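Local coordinates for putative streptothricin acetyltransferase (Bacillus anthracis, PDB 3PP9), which probably transfers an acetyl group from acetyl coenzyme A to the antibiotic streptothricin, as a member of the GNAT acetyltransferase family, at residues L83-V92 / I103-Y112; C155-V166 / E176-H184. All blocks are in the same frame, centred on the assembly; numbering follows the deposited sequence.

How the contacts relate
In this GNAT fold the two contacts are pairs of antiparallel neighbours in one mixed seven-stranded sheet. Contact 1 joins strands 86-95 and 101-108, and contact 2 joins strands 158-163 and 178-184 at the far end; their centres lie about 22 Å apart, on opposite sides of the chain's centre. Strand 136-142 bridges them, pairing with 101-108 on one flank and with 178-184 on the other. Along the chain they come in series, contact 1 closing before contact 2 opens, with helices 117-131 and 146-154 in between. Strand 105-108 of contact 1 hydrogen-bonds acetyl coenzyme A, while strand 158-163 of contact 2, at the sheet's edge within the chain, pairs with the second subunit.

Contact 1 of 2, residues L83-V92 / I103-Y112; sequences LHNQIIGFIV and IEDITVDKKY. With ACO (acetyl coenzyme *a), chain D.
Strands 86-95 and 101-108 form a beta hairpin of the GNAT sheet, and the second strand carries acetyl coenzyme A along its other edge, so one strand serves two partners at once. Phe90 and Thr107 form a hydrogen-bonded antiparallel pair, with Phe90 N 2.9 Å from Thr107 O. On the cofactor side, Ile106 O accepts from N4P of acetyl coenzyme A at 2.8 Å. Ile106 N donates to the acetyl carbonyl O at 3.1 Å, and Val108 N donates to O9P. Thr107 CB sits over one face of the Phe90 ring, 4.3 Å from its centroid, while Asp105 OD2 lies at the ring edge, 3.8 Å from Phe90 CE2. Thr107 OG1 donates to the syn lone pair of Asp105 OD1, which should help fix that carboxylate. On the other face of the sheet Ile91 CG1 meets Ile106 CB at 3.9 Å. Where strand 105-108 gives way to the 3-10 turn 110-112, Tyr112 folds back on Ile88, with Ile88 CG2 3.6 Å from Tyr112 CE2. With chi1 at 67°, CG1 of Ile88 stands between its own N and carbonyl carbon, and carries CD1 over one face of the tyrosine ring; Lys111 CG lies against the other. His84 NE2 and Tyr112 OH share a weak hydrogen bond. Helix 117-131 packs against Ile88, Ile91, Ile103 and Val108, helix 146-154 meets Ile106, and strand 76-83 continues the sheet beside 86-92.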
# COMPACT_ATOMS: atom_id res chain seq x y z
N LEU A 83 8.62 6.73 -31.19
CA LEU A 83 8.13 6.37 -32.52
C LEU A 83 8.21 7.66 -33.34
O LEU A 83 7.76 8.70 -32.89
CB LEU A 83 6.69 5.88 -32.48
CG LEU A 83 6.27 5.29 -33.82
CD1 LEU A 83 7.07 4.03 -34.14
CD2 LEU A 83 4.79 4.99 -33.86
N HIS A 84 8.74 7.56 -34.56
CA HIS A 84 8.91 8.72 -35.46
C HIS A 84 9.37 10.00 -34.77
O HIS A 84 8.74 11.04 -34.89
CB HIS A 84 7.69 8.99 -36.39
CG HIS A 84 6.38 9.15 -35.68
ND1 HIS A 84 6.01 10.31 -35.03
CD2 HIS A 84 5.30 8.33 -35.61
CE1 HIS A 84 4.79 10.18 -34.54
NE2 HIS A 84 4.34 8.99 -34.89
N ASN A 85 10.49 9.88 -34.06
CA ASN A 85 11.11 11.01 -33.33
C ASN A 85 10.28 11.63 -32.21
O ASN A 85 10.53 12.77 -31.81
CB ASN A 85 11.55 12.12 -34.31
CG ASN A 85 12.48 11.61 -35.40
OD1 ASN A 85 12.60 12.22 -36.47
ND2 ASN A 85 13.13 10.47 -35.15
N GLN A 86 9.32 10.90 -31.66
CA GLN A 86 8.50 11.46 -30.62
C GLN A 86 8.25 10.45 -29.51
O GLN A 86 8.11 9.26 -29.75
CB GLN A 86 7.14 11.89 -31.18
CG GLN A 86 7.16 12.94 -32.29
CD GLN A 86 5.78 13.21 -32.87
OE1 GLN A 86 5.65 13.82 -33.94
NE2 GLN A 86 4.74 12.74 -32.19
N ILE A 87 8.22 10.95 -28.28
CA ILE A 87 7.90 10.11 -27.14
C ILE A 87 6.37 9.92 -27.17
O ILE A 87 5.61 10.89 -27.13
CB ILE A 87 8.34 10.76 -25.83
CG1 ILE A 87 9.86 10.90 -25.79
CG2 ILE A 87 7.80 9.95 -24.60
CD1 ILE A 87 10.39 11.76 -24.64
N ILE A 88 5.93 8.66 -27.28
CA ILE A 88 4.50 8.34 -27.34
C ILE A 88 4.00 7.54 -26.13
O ILE A 88 2.82 7.16 -26.07
CB ILE A 88 4.14 7.59 -28.64
CG1 ILE A 88 4.78 6.19 -28.68
CG2 ILE A 88 4.50 8.45 -29.85
CD1 ILE A 88 4.25 5.27 -29.80
N GLY A 89 4.89 7.24 -25.20
CA GLY A 89 4.49 6.50 -24.01
C GLY A 89 5.66 6.33 -23.06
O GLY A 89 6.79 6.62 -23.43
N PHE A 90 5.38 5.91 -21.83
CA PHE A 90 6.43 5.74 -20.86
C PHE A 90 5.95 4.85 -19.71
O PHE A 90 4.75 4.60 -19.56
CB PHE A 90 6.92 7.10 -20.33
CG PHE A 90 5.87 7.89 -19.63
CD1 PHE A 90 5.11 8.82 -20.32
CD2 PHE A 90 5.60 7.70 -18.30
CE1 PHE A 90 4.11 9.54 -19.67
CE2 PHE A 90 4.61 8.43 -17.64
CZ PHE A 90 3.86 9.33 -18.34
N ILE A 91 6.90 4.32 -18.96
CA ILE A 91 6.60 3.52 -17.79
C ILE A 91 7.55 3.97 -16.67
O ILE A 91 8.75 4.19 -16.91
CB ILE A 91 6.65 1.99 -18.06
CG1 ILE A 91 6.08 1.21 -16.89
CG2 ILE A 91 8.08 1.55 -18.43
CD1 ILE A 91 5.82 -0.27 -17.22
N VAL A 92 6.97 4.15 -15.47
CA VAL A 92 7.67 4.62 -14.28
C VAL A 92 7.74 3.46 -13.29
O VAL A 92 6.71 2.91 -12.89
CB VAL A 92 6.93 5.81 -13.63
CG1 VAL A 92 7.73 6.40 -12.47
CG2 VAL A 92 6.64 6.94 -14.68
N ILE A 103 5.01 -0.62 -10.62
CA ILE A 103 4.70 0.32 -11.69
C ILE A 103 3.92 1.49 -11.11
O ILE A 103 2.77 1.35 -10.73
CB ILE A 103 3.87 -0.32 -12.81
CG1 ILE A 103 4.56 -1.55 -13.39
CG2 ILE A 103 3.56 0.76 -13.88
CD1 ILE A 103 3.70 -2.32 -14.42
N GLU A 104 4.57 2.64 -11.03
CA GLU A 104 3.96 3.84 -10.52
C GLU A 104 3.01 4.44 -11.54
O GLU A 104 1.99 5.04 -11.16
CB GLU A 104 5.02 4.88 -10.20
CG GLU A 104 5.92 4.51 -9.04
CD GLU A 104 5.25 4.64 -7.69
OE1 GLU A 104 4.12 5.16 -7.59
OE2 GLU A 104 5.88 4.23 -6.70
N ASP A 105 3.35 4.28 -12.83
CA ASP A 105 2.54 4.81 -13.93
C ASP A 105 2.99 4.21 -15.24
O ASP A 105 4.20 4.06 -15.46
CB ASP A 105 2.72 6.35 -13.99
CG ASP A 105 1.92 7.06 -15.10
OD1 ASP A 105 1.40 6.44 -16.04
OD2 ASP A 105 1.84 8.34 -15.03
N ILE A 106 2.03 3.79 -16.04
CA ILE A 106 2.30 3.35 -17.40
C ILE A 106 1.30 4.14 -18.23
O ILE A 106 0.10 4.15 -17.93
CB ILE A 106 2.27 1.84 -17.66
CG1 ILE A 106 2.55 1.57 -19.15
CG2 ILE A 106 0.90 1.22 -17.25
CD1 ILE A 106 2.59 0.09 -19.54
N THR A 107 1.80 4.84 -19.24
CA THR A 107 0.93 5.61 -20.11
C THR A 107 1.36 5.52 -21.56
O THR A 107 2.54 5.64 -21.87
CB THR A 107 0.94 7.10 -19.75
OG1 THR A 107 0.33 7.30 -18.47
CG2 THR A 107 0.15 7.93 -20.78
N VAL A 108 0.39 5.29 -22.43
CA VAL A 108 0.60 5.34 -23.86
C VAL A 108 -0.32 6.48 -24.34
O VAL A 108 -1.51 6.56 -23.96
CB VAL A 108 0.30 4.00 -24.57
CG1 VAL A 108 0.27 4.17 -26.10
CG2 VAL A 108 1.33 2.96 -24.16
N ASP A 109 0.22 7.40 -25.14
CA ASP A 109 -0.54 8.53 -25.67
C ASP A 109 -1.84 7.97 -26.26
O ASP A 109 -1.82 6.98 -27.00
CB ASP A 109 0.31 9.23 -26.74
CG ASP A 109 -0.24 10.59 -27.21
OD1 ASP A 109 -0.99 11.26 -26.49
OD2 ASP A 109 0.18 11.02 -28.31
N LYS A 110 -2.96 8.62 -25.95
CA LYS A 110 -4.28 8.14 -26.37
C LYS A 110 -4.38 7.70 -27.82
O LYS A 110 -4.87 6.60 -28.10
CB LYS A 110 -5.37 9.19 -26.06
CG LYS A 110 -6.78 8.65 -26.27
CD LYS A 110 -7.85 9.62 -25.78
CE LYS A 110 -7.96 10.84 -26.65
NZ LYS A 110 -8.98 11.83 -26.17
N LYS A 111 -3.86 8.50 -28.74
CA LYS A 111 -4.00 8.15 -30.13
C LYS A 111 -3.29 6.88 -30.58
O LYS A 111 -3.65 6.34 -31.60
CB LYS A 111 -3.59 9.32 -31.04
CG LYS A 111 -2.11 9.54 -31.13
CD LYS A 111 -1.76 10.69 -32.10
CE LYS A 111 -2.12 12.08 -31.56
NZ LYS A 111 -1.25 12.44 -30.40
N TYR A 112 -2.32 6.40 -29.80
CA TYR A 112 -1.56 5.21 -30.16
C TYR A 112 -1.89 3.95 -29.38
O TYR A 112 -1.18 2.94 -29.50
CB TYR A 112 -0.06 5.48 -30.01
CG TYR A 112 0.47 6.56 -30.91
CD1 TYR A 112 0.68 6.31 -32.24
CD2 TYR A 112 0.78 7.83 -30.43
CE1 TYR A 112 1.16 7.28 -33.08
CE2 TYR A 112 1.26 8.82 -31.28
CZ TYR A 112 1.45 8.53 -32.60
OH TYR A 112 1.92 9.48 -33.49
N1A ACO D . -9.69 -3.29 -23.33
C2A ACO D . -9.39 -4.60 -23.45
N3A ACO D . -8.15 -5.05 -23.72
C4A ACO D . -7.13 -4.17 -23.86
C5A ACO D . -7.40 -2.73 -23.76
C6A ACO D . -8.77 -2.32 -23.48
N6A ACO D . -9.05 -1.00 -23.37
N7A ACO D . -6.24 -2.09 -23.96
C8A ACO D . -5.30 -3.03 -24.18
N9A ACO D . -5.83 -4.27 -24.12
C1B ACO D . -5.15 -5.55 -24.36
C2B ACO D . -4.87 -5.62 -25.86
O2B ACO D . -5.95 -6.11 -26.67
C3B ACO D . -3.66 -6.51 -25.93
O3B ACO D . -4.08 -7.87 -25.95
P3B ACO D . -3.40 -8.99 -26.88
O7A ACO D . -1.96 -9.06 -26.39
O8A ACO D . -3.56 -8.43 -28.27
O9A ACO D . -4.24 -10.20 -26.56
C4B ACO D . -2.93 -6.22 -24.64
O4B ACO D . -3.89 -5.67 -23.72
C5B ACO D . -1.77 -5.25 -24.86
O5B ACO D . -2.32 -3.97 -25.20
P1A ACO D . -1.38 -2.80 -25.75
O1A ACO D . -1.86 -2.39 -27.13
O2A ACO D . 0.04 -3.25 -25.57
O3A ACO D . -1.75 -1.65 -24.68
P2A ACO D . -1.61 -0.07 -24.89
O4A ACO D . -2.98 0.38 -25.33
O5A ACO D . -0.41 0.32 -25.71
O6A ACO D . -1.31 0.46 -23.39
CBP ACO D . -2.28 1.29 -21.36
CCP ACO D . -2.12 0.09 -22.29
CDP ACO D . -3.04 0.84 -20.12
CEP ACO D . -0.90 1.81 -20.97
CAP ACO D . -3.05 2.41 -22.07
OAP ACO D . -4.44 2.00 -22.24
C9P ACO D . -3.08 3.71 -21.32
O9P ACO D . -2.14 4.47 -21.35
N8P ACO D . -4.17 4.03 -20.62
C7P ACO D . -4.32 5.30 -19.91
C6P ACO D . -3.41 5.44 -18.72
C5P ACO D . -3.66 4.30 -17.77
O5P ACO D . -4.79 3.91 -17.53
N4P ACO D . -2.61 3.73 -17.22
C3P ACO D . -2.68 2.63 -16.28
C2P ACO D . -3.01 3.24 -14.92
S1P ACO D . -2.59 2.14 -13.58
C ACO D . -0.91 2.34 -13.46
O ACO D . -0.32 3.08 -14.22
CH3 ACO D . -0.18 1.58 -12.41
O HOH W 1 3.25 11.69 -28.28

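Contact 2 of 2, residues C155-V166 / E176-H184; sequences CGFVIGGFDFLV and EVAIYWYLH
Trp181 and Ile159 face each other as a non-hydrogen-bonded pair just before a classic beta bulge, a worked case of how an antiparallel sheet absorbs an extra residue: Gly160 and Gly161 both stand opposite Tyr180. Gly160 N donates to Tyr180 O at 2.8 Å, and Tyr180 N donates to Gly161 O, coming in from above that carbonyl's plane. Followed outward, Trp181 begins with CB 4.0 Å from Val158 O. A chi1 of -66° sets CG anti to the carbonyl carbon, and the indole then extends across Ile159: CD2 and CE2 both come near Ile159 CG1, CE3 passes Phe157 CB at 3.8 Å, CZ3 meets Phe157 O at the ring edge, CZ2 meets Ile159 CD1 as well as CG1, and CH2, at the far end, is 3.5 Å from Ile159 CG1. Ile159 CG1 thus lies over one face of the Trp181 six-membered ring, 8° off its normal, a close CH-pi contact. Farther along, Leu183 CB sits over the centre of the Phe157 ring, whose edge-to-face partner is Tyr152. Strand 136-142 flanks 178-184 on its other side. The second subunit pairs with 161-163, extending the sheet across the interface, and its Tyr182 OH is hydrogen-bonded to Asp163 OD2. The remaining oxygen, Asp163 OD1, accepts from Leu165 N and Val166 N, both at 2.9 Å, the first forming an Asx turn and approaching nearly along the C-O axis.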
# COMPACT_ATOMS: atom_id res chain seq x y z
N CYS A 155 -1.32 -9.29 -19.99
CA CYS A 155 0.11 -9.32 -19.74
C CYS A 155 0.53 -10.38 -18.70
O CYS A 155 1.72 -10.50 -18.39
CB CYS A 155 0.62 -7.93 -19.33
SG CYS A 155 0.57 -6.71 -20.65
N GLY A 156 -0.42 -11.13 -18.18
CA GLY A 156 -0.12 -12.20 -17.21
C GLY A 156 -0.27 -11.90 -15.74
O GLY A 156 0.01 -12.75 -14.89
N PHE A 157 -0.72 -10.69 -15.43
CA PHE A 157 -0.93 -10.30 -14.04
C PHE A 157 -2.20 -10.92 -13.48
O PHE A 157 -3.15 -11.20 -14.22
CB PHE A 157 -1.06 -8.78 -13.92
CG PHE A 157 0.22 -8.00 -14.18
CD1 PHE A 157 0.68 -7.75 -15.47
CD2 PHE A 157 0.93 -7.46 -13.12
CE1 PHE A 157 1.84 -7.01 -15.69
CE2 PHE A 157 2.08 -6.73 -13.33
CZ PHE A 157 2.54 -6.50 -14.62
N VAL A 158 -2.20 -11.14 -12.17
CA VAL A 158 -3.35 -11.68 -11.46
C VAL A 158 -3.66 -10.77 -10.28
O VAL A 158 -2.79 -10.07 -9.77
CB VAL A 158 -3.11 -13.10 -10.97
CG1 VAL A 158 -2.83 -14.02 -12.16
CG2 VAL A 158 -1.98 -13.14 -10.00
N ILE A 159 -4.92 -10.74 -9.88
CA ILE A 159 -5.32 -9.91 -8.74
C ILE A 159 -4.93 -10.61 -7.43
O ILE A 159 -5.29 -11.76 -7.19
CB ILE A 159 -6.82 -9.68 -8.71
CG1 ILE A 159 -7.25 -8.93 -9.97
CG2 ILE A 159 -7.18 -8.87 -7.48
CD1 ILE A 159 -8.75 -8.71 -10.07
N GLY A 160 -4.17 -9.88 -6.61
CA GLY A 160 -3.73 -10.40 -5.32
C GLY A 160 -4.43 -9.77 -4.13
O GLY A 160 -4.39 -10.31 -3.04
N GLY A 161 -5.07 -8.63 -4.34
CA GLY A 161 -5.76 -7.97 -3.24
C GLY A 161 -6.58 -6.80 -3.70
O GLY A 161 -6.56 -6.44 -4.87
N PHE A 162 -7.33 -6.22 -2.77
CA PHE A 162 -8.18 -5.07 -3.08
C PHE A 162 -8.47 -4.32 -1.79
O PHE A 162 -8.25 -4.84 -0.69
CB PHE A 162 -9.44 -5.46 -3.88
CG PHE A 162 -10.28 -6.56 -3.30
CD1 PHE A 162 -11.17 -6.31 -2.27
CD2 PHE A 162 -10.28 -7.82 -3.90
CE1 PHE A 162 -11.98 -7.34 -1.78
CE2 PHE A 162 -11.08 -8.84 -3.42
CZ PHE A 162 -11.93 -8.61 -2.37
N ASP A 163 -8.96 -3.10 -1.93
CA ASP A 163 -9.24 -2.29 -0.76
C ASP A 163 -10.42 -1.36 -1.06
O ASP A 163 -10.35 -0.51 -1.96
CB ASP A 163 -7.99 -1.53 -0.34
CG ASP A 163 -8.11 -0.90 1.01
OD1 ASP A 163 -9.12 -0.20 1.23
OD2 ASP A 163 -7.16 -1.07 1.82
N PHE A 164 -11.46 -1.51 -0.26
CA PHE A 164 -12.70 -0.74 -0.39
C PHE A 164 -12.73 0.59 0.34
O PHE A 164 -13.65 1.39 0.09
CB PHE A 164 -13.90 -1.51 0.20
CG PHE A 164 -14.16 -2.84 -0.43
CD1 PHE A 164 -14.52 -2.92 -1.76
CD2 PHE A 164 -14.17 -3.99 0.33
CE1 PHE A 164 -14.80 -4.16 -2.36
CE2 PHE A 164 -14.46 -5.23 -0.25
CZ PHE A 164 -14.78 -5.30 -1.61
N LEU A 165 -11.78 0.86 1.23
CA LEU A 165 -11.82 2.08 2.00
C LEU A 165 -10.69 3.06 1.79
O LEU A 165 -10.83 4.23 2.15
CB LEU A 165 -11.88 1.73 3.50
CG LEU A 165 -13.11 0.93 3.96
CD1 LEU A 165 -13.07 0.63 5.46
CD2 LEU A 165 -14.40 1.66 3.63
N VAL A 166 -9.59 2.63 1.18
CA VAL A 166 -8.44 3.54 1.05
C VAL A 166 -8.83 4.85 0.32
O VAL A 166 -8.46 5.96 0.75
CB VAL A 166 -7.22 2.85 0.48
CG1 VAL A 166 -7.40 2.45 -0.99
CG2 VAL A 166 -5.96 3.75 0.69
N GLU A 176 -14.93 3.99 -4.98
CA GLU A 176 -13.78 3.55 -5.76
C GLU A 176 -13.06 2.42 -5.00
O GLU A 176 -12.92 2.52 -3.78
CB GLU A 176 -12.82 4.73 -5.91
CG GLU A 176 -13.50 5.96 -6.50
CD GLU A 176 -12.62 7.20 -6.55
OE1 GLU A 176 -11.51 7.18 -5.99
OE2 GLU A 176 -13.05 8.20 -7.16
N VAL A 177 -12.62 1.37 -5.70
CA VAL A 177 -11.93 0.25 -5.05
C VAL A 177 -10.54 0.10 -5.65
O VAL A 177 -10.38 0.13 -6.87
CB VAL A 177 -12.70 -1.08 -5.27
CG1 VAL A 177 -12.03 -2.25 -4.56
CG2 VAL A 177 -14.18 -0.95 -4.82
N ALA A 178 -9.53 -0.03 -4.79
CA ALA A 178 -8.16 -0.25 -5.24
C ALA A 178 -7.99 -1.73 -5.52
O ALA A 178 -8.45 -2.57 -4.73
CB ALA A 178 -7.16 0.17 -4.15
N ILE A 179 -7.35 -2.07 -6.63
CA ILE A 179 -7.08 -3.44 -7.02
C ILE A 179 -5.57 -3.59 -7.18
O ILE A 179 -4.93 -2.79 -7.88
CB ILE A 179 -7.79 -3.86 -8.32
CG1 ILE A 179 -9.30 -3.62 -8.19
CG2 ILE A 179 -7.50 -5.32 -8.63
CD1 ILE A 179 -10.10 -4.01 -9.44
N TYR A 180 -5.01 -4.60 -6.54
CA TYR A 180 -3.55 -4.85 -6.59
C TYR A 180 -3.25 -6.06 -7.50
O TYR A 180 -3.76 -7.16 -7.26
CB TYR A 180 -3.02 -4.99 -5.17
CG TYR A 180 -3.39 -3.75 -4.38
CD1 TYR A 180 -2.61 -2.62 -4.41
CD2 TYR A 180 -4.56 -3.72 -3.64
CE1 TYR A 180 -2.98 -1.48 -3.69
CE2 TYR A 180 -4.93 -2.59 -2.93
CZ TYR A 180 -4.14 -1.49 -2.96
OH TYR A 180 -4.55 -0.39 -2.24
N TRP A 181 -2.44 -5.82 -8.52
CA TRP A 181 -2.11 -6.82 -9.54
C TRP A 181 -0.66 -7.22 -9.43
O TRP A 181 0.19 -6.37 -9.18
CB TRP A 181 -2.35 -6.25 -10.94
CG TRP A 181 -3.78 -5.95 -11.29
CD1 TRP A 181 -4.47 -4.81 -11.02
CD2 TRP A 181 -4.68 -6.80 -12.02
NE1 TRP A 181 -5.74 -4.89 -11.53
CE2 TRP A 181 -5.89 -6.10 -12.16
CE3 TRP A 181 -4.57 -8.08 -12.57
CZ2 TRP A 181 -7.00 -6.66 -12.81
CZ3 TRP A 181 -5.64 -8.62 -13.22
CH2 TRP A 181 -6.86 -7.91 -13.34
N TYR A 182 -0.41 -8.51 -9.66
CA TYR A 182 0.90 -9.12 -9.52
C TYR A 182 1.29 -10.04 -10.65
O TYR A 182 0.47 -10.81 -11.13
CB TYR A 182 0.89 -9.99 -8.24
CG TYR A 182 0.68 -9.17 -6.99
CD1 TYR A 182 1.75 -8.69 -6.26
CD2 TYR A 182 -0.60 -8.81 -6.58
CE1 TYR A 182 1.55 -7.88 -5.14
CE2 TYR A 182 -0.79 -8.00 -5.46
CZ TYR A 182 0.28 -7.58 -4.73
OH TYR A 182 0.06 -6.74 -3.65
N LEU A 183 2.55 -9.96 -11.05
CA LEU A 183 3.11 -10.86 -12.07
C LEU A 183 4.37 -11.42 -11.43
O LEU A 183 5.34 -10.70 -11.27
CB LEU A 183 3.47 -10.15 -13.36
CG LEU A 183 4.05 -11.01 -14.49
CD1 LEU A 183 3.05 -12.02 -14.95
CD2 LEU A 183 4.44 -10.12 -15.65
N HIS A 184 4.34 -12.70 -11.08
CA HIS A 184 5.50 -13.37 -10.47
C HIS A 184 6.32 -14.09 -11.52
O HIS A 184 5.76 -14.72 -12.41
CB HIS A 184 5.05 -14.38 -9.39
CG HIS A 184 6.19 -15.10 -8.74
ND1 HIS A 184 6.49 -16.42 -9.00
CD2 HIS A 184 7.13 -14.67 -7.87
CE1 HIS A 184 7.54 -16.78 -8.30
NE2 HIS A 184 7.96 -15.74 -7.61
O HOH W 2 -10.98 2.28 -1.78